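Local coordinates for protein 3-carboxy-cis,cis-muconate cycloisomerase (Acinetobacter calcoaceticus, PDB 1Q5N) that acts as a cycloisomerase of the lyase superfamily that includes adenylosuccinate lyase, a mainly helical enzyme assembled from four copies of the chain, at residues A[34-39]-A[215-220]; A[110-115]-A[193-198]; A[161-166]-A[369-374]. One frame throughout, in Å; residues are numbered along the deposited sequence.

Contact 1 (A[34-39]-A[215-220]); sequences EVALAQ and EAYAKQ
Helix 23-43 packs against the short helix 210-221 in an oblique helix-helix crossing, where Tyr217 lies along the backbone at Ala36 and Leu37. The two short axes come within 8.6 Å at an angle of 133°, nearer to antiparallel than to parallel. Such an approach is helped by small residues, and Ala36 serves this end: its methyl points toward the other helix, with CB 3.9 Å from CB of Gln220. Tyr217 fills the ground beside it. CG stands anti to the backbone N (chi1 174°), which carries the ring across to the partner's backbone, its CD1 3.7 Å from CA of Leu37. The carbonyl carbon of Ala36 meets the ring at its edge, in its plane. Leu37 adds CB, 4.0 Å from CE1 of Tyr217, while its isobutyl end goes on to Ala108 and Leu196. A large flat residue suits this place because it reaches from one helix to the other, and its hydroxyl is not left idle in the interior: OH is hydrogen-bonded to Thr116 OG1 on helix 110-146. Gln220 combines the two needs of a partly exposed position. With CG beside the backbone N (chi1 -77°), CG lies 3.8 Å from O of Ala36; the bend at chi2 then turns the amide, whose OE1 is hydrogen-bonded to Gln43 NE2, one turn beyond Gln39 on the first helix. Gln39 itself runs out in an extended chain that meets Gln220 almost at a right angle. With its apolar middle and two glutamines at its partly exposed side, this is an oblique helix-helix packing of the mainly helical lyase-superfamily fold.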
loop_
_atom_site.group_PDB
_atom_site.type_symbol
_atom_site.label_atom_id
_atom_site.label_comp_id
_atom_site.label_asym_id
_atom_site.label_seq_id
_atom_site.Cartn_x
_atom_site.Cartn_y
_atom_site.Cartn_z
ATOM N N GLU A 34 29.150 8.955 17.811
ATOM C CA GLU A 34 30.398 8.342 18.270
ATOM C C GLU A 34 31.076 9.216 19.351
ATOM O O GLU A 34 31.522 8.708 20.386
ATOM C CB GLU A 34 31.328 8.109 17.083
ATOM C CG GLU A 34 30.872 7.007 16.134
ATOM C CD GLU A 34 30.974 5.609 16.726
ATOM O OE1 GLU A 34 31.342 5.448 17.902
ATOM O OE2 GLU A 34 30.681 4.651 16.007
ATOM N N VAL A 35 31.080 10.532 19.123
ATOM C CA VAL A 35 31.636 11.487 20.065
ATOM C C VAL A 35 30.878 11.407 21.369
ATOM O O VAL A 35 31.484 11.318 22.420
ATOM C CB VAL A 35 31.533 12.935 19.537
ATOM C CG1 VAL A 35 31.938 13.918 20.610
ATOM C CG2 VAL A 35 32.421 13.103 18.341
ATOM N N ALA A 36 29.551 11.409 21.318
ATOM C CA ALA A 36 28.790 11.383 22.556
ATOM C C ALA A 36 29.057 10.118 23.349
ATOM O O ALA A 36 29.064 10.140 24.587
ATOM C CB ALA A 36 27.304 11.526 22.270
ATOM N N LEU A 37 29.267 9.016 22.625
ATOM C CA LEU A 37 29.541 7.716 23.231
ATOM C C LEU A 37 30.885 7.711 24.010
ATOM O O LEU A 37 30.958 7.185 25.118
ATOM C CB LEU A 37 29.582 6.623 22.148
ATOM C CG LEU A 37 29.875 5.218 22.708
ATOM C CD1 LEU A 37 28.770 4.819 23.650
ATOM C CD2 LEU A 37 29.998 4.210 21.587
ATOM N N ALA A 38 31.929 8.267 23.392
ATOM C CA ALA A 38 33.254 8.355 23.984
ATOM C C ALA A 38 33.174 9.283 25.187
ATOM O O ALA A 38 33.715 8.971 26.245
ATOM C CB ALA A 38 34.245 8.888 22.975
ATOM N N GLN A 39 32.474 10.399 25.045
ATOM C CA GLN A 39 32.342 11.306 26.159
ATOM C C GLN A 39 31.590 10.717 27.329
ATOM O O GLN A 39 31.989 10.906 28.476
ATOM C CB GLN A 39 31.642 12.581 25.742
ATOM C CG GLN A 39 32.488 13.487 24.899
ATOM C CD GLN A 39 31.793 14.831 24.684
ATOM O OE1 GLN A 39 32.309 15.880 25.112
ATOM N NE2 GLN A 39 30.604 14.813 24.039
ATOM N N GLU A 215 22.596 5.951 30.326
ATOM C CA GLU A 215 22.073 7.151 30.930
ATOM C C GLU A 215 22.881 8.394 30.537
ATOM O O GLU A 215 22.316 9.419 30.142
ATOM C CB GLU A 215 22.046 6.954 32.427
ATOM C CG GLU A 215 21.733 8.185 33.218
ATOM C CD GLU A 215 21.825 7.876 34.693
ATOM O OE1 GLU A 215 22.928 7.431 35.133
ATOM O OE2 GLU A 215 20.800 8.048 35.396
ATOM N N ALA A 216 24.199 8.288 30.604
ATOM C CA ALA A 216 25.054 9.412 30.263
ATOM C C ALA A 216 25.123 9.641 28.753
ATOM O O ALA A 216 25.411 10.743 28.294
ATOM C CB ALA A 216 26.472 9.193 30.824
ATOM N N TYR A 217 24.905 8.597 27.968
ATOM C CA TYR A 217 24.927 8.756 26.515
ATOM C C TYR A 217 23.656 9.538 26.109
ATOM O O TYR A 217 23.713 10.473 25.336
ATOM C CB TYR A 217 24.979 7.365 25.877
ATOM C CG TYR A 217 24.855 7.296 24.359
ATOM C CD1 TYR A 217 25.818 7.858 23.527
ATOM C CD2 TYR A 217 23.811 6.570 23.768
ATOM C CE1 TYR A 217 25.751 7.685 22.141
ATOM C CE2 TYR A 217 23.731 6.397 22.398
ATOM C CZ TYR A 217 24.702 6.947 21.590
ATOM O OH TYR A 217 24.636 6.718 20.237
ATOM N N ALA A 218 22.518 9.164 26.670
ATOM C CA ALA A 218 21.270 9.837 26.372
ATOM C C ALA A 218 21.441 11.313 26.715
ATOM O O ALA A 218 21.172 12.200 25.903
ATOM C CB ALA A 218 20.135 9.220 27.197
ATOM N N LYS A 219 21.923 11.567 27.924
ATOM C CA LYS A 219 22.115 12.940 28.407
ATOM C C LYS A 219 23.010 13.773 27.514
ATOM O O LYS A 219 22.680 14.903 27.200
ATOM C CB LYS A 219 22.668 12.886 29.808
ATOM C CG LYS A 219 22.588 14.162 30.570
ATOM C CD LYS A 219 22.689 13.831 32.059
ATOM C CE LYS A 219 21.507 12.914 32.475
ATOM N NZ LYS A 219 21.654 12.381 33.875
ATOM N N GLN A 220 24.132 13.220 27.077
ATOM C CA GLN A 220 25.040 13.948 26.187
ATOM C C GLN A 220 24.364 14.419 24.907
ATOM O O GLN A 220 24.757 15.416 24.322
ATOM C CB GLN A 220 26.215 13.070 25.728
ATOM C CG GLN A 220 27.328 12.827 26.713
ATOM C CD GLN A 220 27.867 14.106 27.313
ATOM O OE1 GLN A 220 27.867 14.261 28.539
ATOM N NE2 GLN A 220 28.304 15.037 26.464
#

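Contact 2 (A[110-115]-A[193-198]); sequences SQDILD and VAQLGG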
loop_
_atom_site.group_PDB
_atom_site.type_symbol
_atom_site.label_atom_id
_atom_site.label_comp_id
_atom_site.label_asym_id
_atom_site.label_seq_id
_atom_site.Cartn_x
_atom_site.Cartn_y
_atom_site.Cartn_z
ATOM N N SER A 110 26.563 -1.706 15.236
ATOM C CA SER A 110 26.145 -0.861 14.100
ATOM C C SER A 110 24.787 -0.194 14.241
ATOM O O SER A 110 24.642 1.007 13.981
ATOM C CB SER A 110 26.105 -1.671 12.818
ATOM O OG SER A 110 27.386 -2.181 12.561
ATOM N N GLN A 111 23.790 -0.981 14.639
ATOM C CA GLN A 111 22.449 -0.446 14.771
ATOM C C GLN A 111 22.344 0.677 15.856
ATOM O O GLN A 111 21.496 1.568 15.737
ATOM C CB GLN A 111 21.430 -1.597 15.018
ATOM C CG GLN A 111 19.990 -1.071 15.021
ATOM C CD GLN A 111 18.899 -2.133 14.937
ATOM O OE1 GLN A 111 19.177 -3.360 14.976
ATOM N NE2 GLN A 111 17.621 -1.664 14.851
ATOM N N ASP A 112 23.173 0.645 16.897
ATOM C CA ASP A 112 23.090 1.708 17.896
ATOM C C ASP A 112 23.407 3.051 17.216
ATOM O O ASP A 112 22.692 4.027 17.388
ATOM C CB ASP A 112 24.099 1.510 19.029
ATOM C CG ASP A 112 23.871 0.227 19.804
ATOM O OD1 ASP A 112 22.689 -0.137 20.038
ATOM O OD2 ASP A 112 24.886 -0.417 20.187
ATOM N N ILE A 113 24.481 3.088 16.436
ATOM C CA ILE A 113 24.887 4.315 15.791
ATOM C C ILE A 113 23.882 4.729 14.675
ATOM O O ILE A 113 23.569 5.896 14.514
ATOM C CB ILE A 113 26.304 4.139 15.176
ATOM C CG1 ILE A 113 27.310 3.751 16.262
ATOM C CG2 ILE A 113 26.726 5.407 14.448
ATOM C CD1 ILE A 113 27.343 4.663 17.477
ATOM N N LEU A 114 23.397 3.762 13.903
ATOM C CA LEU A 114 22.450 4.053 12.827
ATOM C C LEU A 114 21.107 4.542 13.382
ATOM O O LEU A 114 20.607 5.561 12.913
ATOM C CB LEU A 114 22.276 2.809 11.941
ATOM C CG LEU A 114 23.590 2.511 11.178
ATOM C CD1 LEU A 114 23.514 1.178 10.534
ATOM C CD2 LEU A 114 23.877 3.580 10.127
ATOM N N ASP A 115 20.541 3.848 14.383
ATOM C CA ASP A 115 19.270 4.292 14.968
ATOM C C ASP A 115 19.408 5.646 15.704
ATOM O O ASP A 115 18.477 6.485 15.682
ATOM C CB ASP A 115 18.710 3.285 15.978
ATOM C CG ASP A 115 18.080 2.082 15.331
ATOM O OD1 ASP A 115 17.972 2.030 14.081
ATOM O OD2 ASP A 115 17.693 1.181 16.099
ATOM N N VAL A 193 14.368 9.176 21.603
ATOM C CA VAL A 193 15.166 8.502 22.606
ATOM C C VAL A 193 16.402 7.950 21.938
ATOM O O VAL A 193 16.400 7.731 20.738
ATOM C CB VAL A 193 14.376 7.352 23.243
ATOM C CG1 VAL A 193 13.200 7.901 23.988
ATOM C CG2 VAL A 193 13.890 6.376 22.143
ATOM N N ALA A 194 17.452 7.714 22.725
ATOM C CA ALA A 194 18.722 7.190 22.217
ATOM C C ALA A 194 18.671 5.672 21.989
ATOM O O ALA A 194 17.796 4.992 22.511
ATOM C CB ALA A 194 19.849 7.510 23.215
ATOM N N GLN A 195 19.597 5.152 21.199
ATOM C CA GLN A 195 19.664 3.696 21.017
ATOM C C GLN A 195 21.086 3.245 21.384
ATOM O O GLN A 195 22.059 3.648 20.723
ATOM C CB GLN A 195 19.418 3.268 19.547
ATOM C CG GLN A 195 19.422 1.752 19.345
ATOM C CD GLN A 195 18.075 1.078 19.713
ATOM O OE1 GLN A 195 17.815 0.744 20.870
ATOM N NE2 GLN A 195 17.215 0.881 18.707
ATOM N N LEU A 196 21.228 2.452 22.432
ATOM C CA LEU A 196 22.566 1.919 22.760
ATOM C C LEU A 196 22.363 0.587 23.503
ATOM O O LEU A 196 22.009 0.552 24.691
ATOM C CB LEU A 196 23.375 2.897 23.618
ATOM C CG LEU A 196 24.790 2.375 23.959
ATOM C CD1 LEU A 196 25.637 2.317 22.701
ATOM C CD2 LEU A 196 25.475 3.296 24.982
ATOM N N GLY A 197 22.583 -0.507 22.792
ATOM C CA GLY A 197 22.365 -1.813 23.386
ATOM C C GLY A 197 23.395 -2.849 22.957
ATOM O O GLY A 197 23.379 -3.948 23.462
ATOM N N GLY A 198 24.300 -2.516 22.048
ATOM C CA GLY A 198 25.268 -3.520 21.647
ATOM C C GLY A 198 24.674 -4.638 20.795
ATOM O O GLY A 198 23.448 -4.679 20.547
#
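The first turns of helix 110-146 lie against an irregular, largely extended segment, 193-198, with CA of Asp112 and CA of Leu196 4.9 Å apart. Asp112 grips two successive backbone amides of that segment. Its OD1 accepts from Gly197 N at 2.8 Å, the donor coming from above the carboxylate plane (51° out of it), whereas OD2 takes Gly198 N at 2.9 Å on its syn lone pair. Glycines fit here: the segment must pass close to the acid, and Gly198 has a positive phi, which glycine adopts readily. The same carboxylate also receives His231 NE2 at OD1 and Thr109 N at OD2. The sequence from His105 to Asp112 follows the HxGxTSxD pattern of the lyase superfamily's first conserved region, which in relatives contributes to the active site, and probably does so here. CD1 of Leu196 lies 3.8 Å from Asp112 OD2. One turn further along the helix, Asp115 and Gln195 run side by side in the same direction, their CB atoms 3.6 Å apart. Gln195 bends at chi2 (81°), bringing NE2 in to bond Asp115 OD2 on its anti lone pair at 2.7 Å, nearly straight at 163°. Two more donors hold that buried oxygen: Gln111 NE2, which comes in on the syn side at 3.1 Å, tilted out of the carboxylate plane, and Arg234, which forms a salt bridge with it. Gln111 OE1 in turn accepts from Arg319 NE, and Gln195 OE1 from Trp230 N.

Contact 3 (A[161-166]-A[369-374]); sequences ALPITL and LIMAEA
Where the chain turns a corner at Leu162, between strands 159-161 and 163-165, it meets the 3-10 turn 369-371 that leads into helix 372-383, with CA of Leu162 and CA of Ile370 6.1 Å apart. Ile370 points at the corner. Its chain is branched at CB, and with CG2 beside the backbone N, anti to the carbonyl carbon, that methyl comes within 3.6 Å of Ala161 O. Leu162 returns the contact. Its CG is likewise anti to the carbonyl carbon (chi1 -69°), and the extended end beyond it carries CD2 to 3.5 Å from Ile370 O, so each branched residue lays a methyl against a carbonyl oxygen of the other segment. The second methyl of Leu162, CD1, lies 4.4 Å from OE2 of Glu373, an oxygen held by a hydrogen bond to Tyr434 OH. Next to this, the rigid ring of Pro163 offers CG to SD of Met371 at 4.3 Å; a flexible thioether adapts well to such a fixed apolar surface, and Leu435 packs on the same proline. Val200 of a neighbouring subunit rests on Ala161 and Leu162. Van der Waals packing of this kind joins the small antiparallel sheet to helix 372-383, in the adenylosuccinate lyase C-terminal family region, near a subunit interface of the lyase fold.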
loop_
_atom_site.group_PDB
_atom_site.type_symbol
_atom_site.label_atom_id
_atom_site.label_comp_id
_atom_site.label_asym_id
_atom_site.label_seq_id
_atom_site.Cartn_x
_atom_site.Cartn_y
_atom_site.Cartn_z
ATOM N N ALA A 161 -24.714 22.780 -3.057
ATOM C CA ALA A 161 -25.739 22.371 -2.088
ATOM C C ALA A 161 -26.339 23.580 -1.335
ATOM O O ALA A 161 -27.470 23.966 -1.649
ATOM C CB ALA A 161 -25.148 21.319 -1.096
ATOM N N LEU A 162 -25.605 24.184 -0.383
ATOM C CA LEU A 162 -26.118 25.336 0.361
ATOM C C LEU A 162 -24.930 26.257 0.529
ATOM O O LEU A 162 -23.781 25.822 0.422
ATOM C CB LEU A 162 -26.630 24.919 1.728
ATOM C CG LEU A 162 -27.895 24.068 1.861
ATOM C CD1 LEU A 162 -28.140 23.810 3.374
ATOM C CD2 LEU A 162 -29.132 24.803 1.238
ATOM N N PRO A 163 -25.179 27.552 0.797
ATOM C CA PRO A 163 -24.075 28.515 0.968
ATOM C C PRO A 163 -23.231 28.215 2.196
ATOM O O PRO A 163 -23.741 27.661 3.161
ATOM C CB PRO A 163 -24.797 29.865 1.177
ATOM C CG PRO A 163 -26.235 29.595 0.770
ATOM C CD PRO A 163 -26.468 28.163 1.176
ATOM N N ILE A 164 -21.950 28.580 2.143
ATOM C CA ILE A 164 -21.049 28.524 3.340
ATOM C C ILE A 164 -20.222 29.815 3.179
ATOM O O ILE A 164 -20.621 30.684 2.387
ATOM C CB ILE A 164 -20.054 27.283 3.344
ATOM C CG1 ILE A 164 -19.154 27.312 2.081
ATOM C CG2 ILE A 164 -20.852 25.995 3.409
ATOM C CD1 ILE A 164 -17.972 26.336 2.141
ATOM N N THR A 165 -19.130 29.991 3.934
ATOM C CA THR A 165 -18.249 31.149 3.686
ATOM C C THR A 165 -16.846 30.564 3.507
ATOM O O THR A 165 -16.539 29.477 4.008
ATOM C CB THR A 165 -18.208 32.200 4.834
ATOM O OG1 THR A 165 -17.577 31.626 5.982
ATOM C CG2 THR A 165 -19.652 32.684 5.208
ATOM N N LEU A 166 -16.005 31.264 2.763
ATOM C CA LEU A 166 -14.663 30.811 2.543
ATOM C C LEU A 166 -13.991 30.693 3.904
ATOM O O LEU A 166 -13.221 29.774 4.150
ATOM C CB LEU A 166 -13.926 31.809 1.674
ATOM C CG LEU A 166 -12.417 31.577 1.593
ATOM C CD1 LEU A 166 -12.198 30.189 1.034
ATOM C CD2 LEU A 166 -11.713 32.629 0.691
ATOM N N LEU A 369 -32.729 28.024 -6.969
ATOM C CA LEU A 369 -33.156 26.705 -6.509
ATOM C C LEU A 369 -32.451 26.251 -5.210
ATOM O O LEU A 369 -33.081 25.598 -4.380
ATOM C CB LEU A 369 -32.977 25.656 -7.623
ATOM C CG LEU A 369 -33.960 25.851 -8.803
ATOM C CD1 LEU A 369 -33.586 24.963 -9.986
ATOM C CD2 LEU A 369 -35.365 25.529 -8.339
ATOM N N ILE A 370 -31.171 26.599 -5.024
ATOM C CA ILE A 370 -30.482 26.214 -3.797
ATOM C C ILE A 370 -31.054 26.900 -2.533
ATOM O O ILE A 370 -30.757 26.465 -1.418
ATOM C CB ILE A 370 -28.902 26.459 -3.886
ATOM C CG1 ILE A 370 -28.554 27.874 -4.376
ATOM C CG2 ILE A 370 -28.260 25.459 -4.848
ATOM C CD1 ILE A 370 -28.399 28.921 -3.289
ATOM N N MET A 371 -31.879 27.947 -2.703
ATOM C CA MET A 371 -32.483 28.631 -1.556
ATOM C C MET A 371 -33.850 28.070 -1.210
ATOM O O MET A 371 -34.536 28.566 -0.319
ATOM C CB MET A 371 -32.604 30.146 -1.820
ATOM C CG MET A 371 -31.254 30.844 -2.053
ATOM S SD MET A 371 -30.205 30.634 -0.561
ATOM C CE MET A 371 -31.120 31.531 0.629
ATOM N N ALA A 372 -34.242 27.009 -1.895
ATOM C CA ALA A 372 -35.560 26.429 -1.676
ATOM C C ALA A 372 -35.841 26.052 -0.236
ATOM O O ALA A 372 -36.940 26.295 0.287
ATOM C CB ALA A 372 -35.749 25.207 -2.561
ATOM N N GLU A 373 -34.880 25.434 0.422
ATOM C CA GLU A 373 -35.174 25.044 1.785
ATOM C C GLU A 373 -35.212 26.264 2.739
ATOM O O GLU A 373 -36.008 26.275 3.666
ATOM C CB GLU A 373 -34.262 23.880 2.219
ATOM C CG GLU A 373 -33.134 24.158 3.109
ATOM C CD GLU A 373 -32.596 22.858 3.706
ATOM O OE1 GLU A 373 -32.571 21.856 2.948
ATOM O OE2 GLU A 373 -32.187 22.829 4.892
ATOM N N ALA A 374 -34.427 27.300 2.453
ATOM C CA ALA A 374 -34.463 28.518 3.241
ATOM C C ALA A 374 -35.912 29.116 3.113
ATOM O O ALA A 374 -36.515 29.517 4.123
ATOM C CB ALA A 374 -33.407 29.532 2.707
#

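Overall arrangement
Contacts 1 and 2 are neighbours at one end of the elongated chain, their centres 11 Å apart, and they touch: Tyr217 CD2 lies 3.7 Å from Leu196 CB. Along the sequence contact 2 is nested inside the loop closed by contact 1, and helices 23-43, 110-146 and 210-221 and the segment 193-198 meet in one cluster. Contact 3 lies on the other side of the chain's centre, its centre about 63 Å from that of contact 1 and about 58 Å from that of contact 2. Its segments alternate with theirs, for the chain passes between the ends on long helices such as 110-146 and 166-191, linking distant parts into one rod-like subunit.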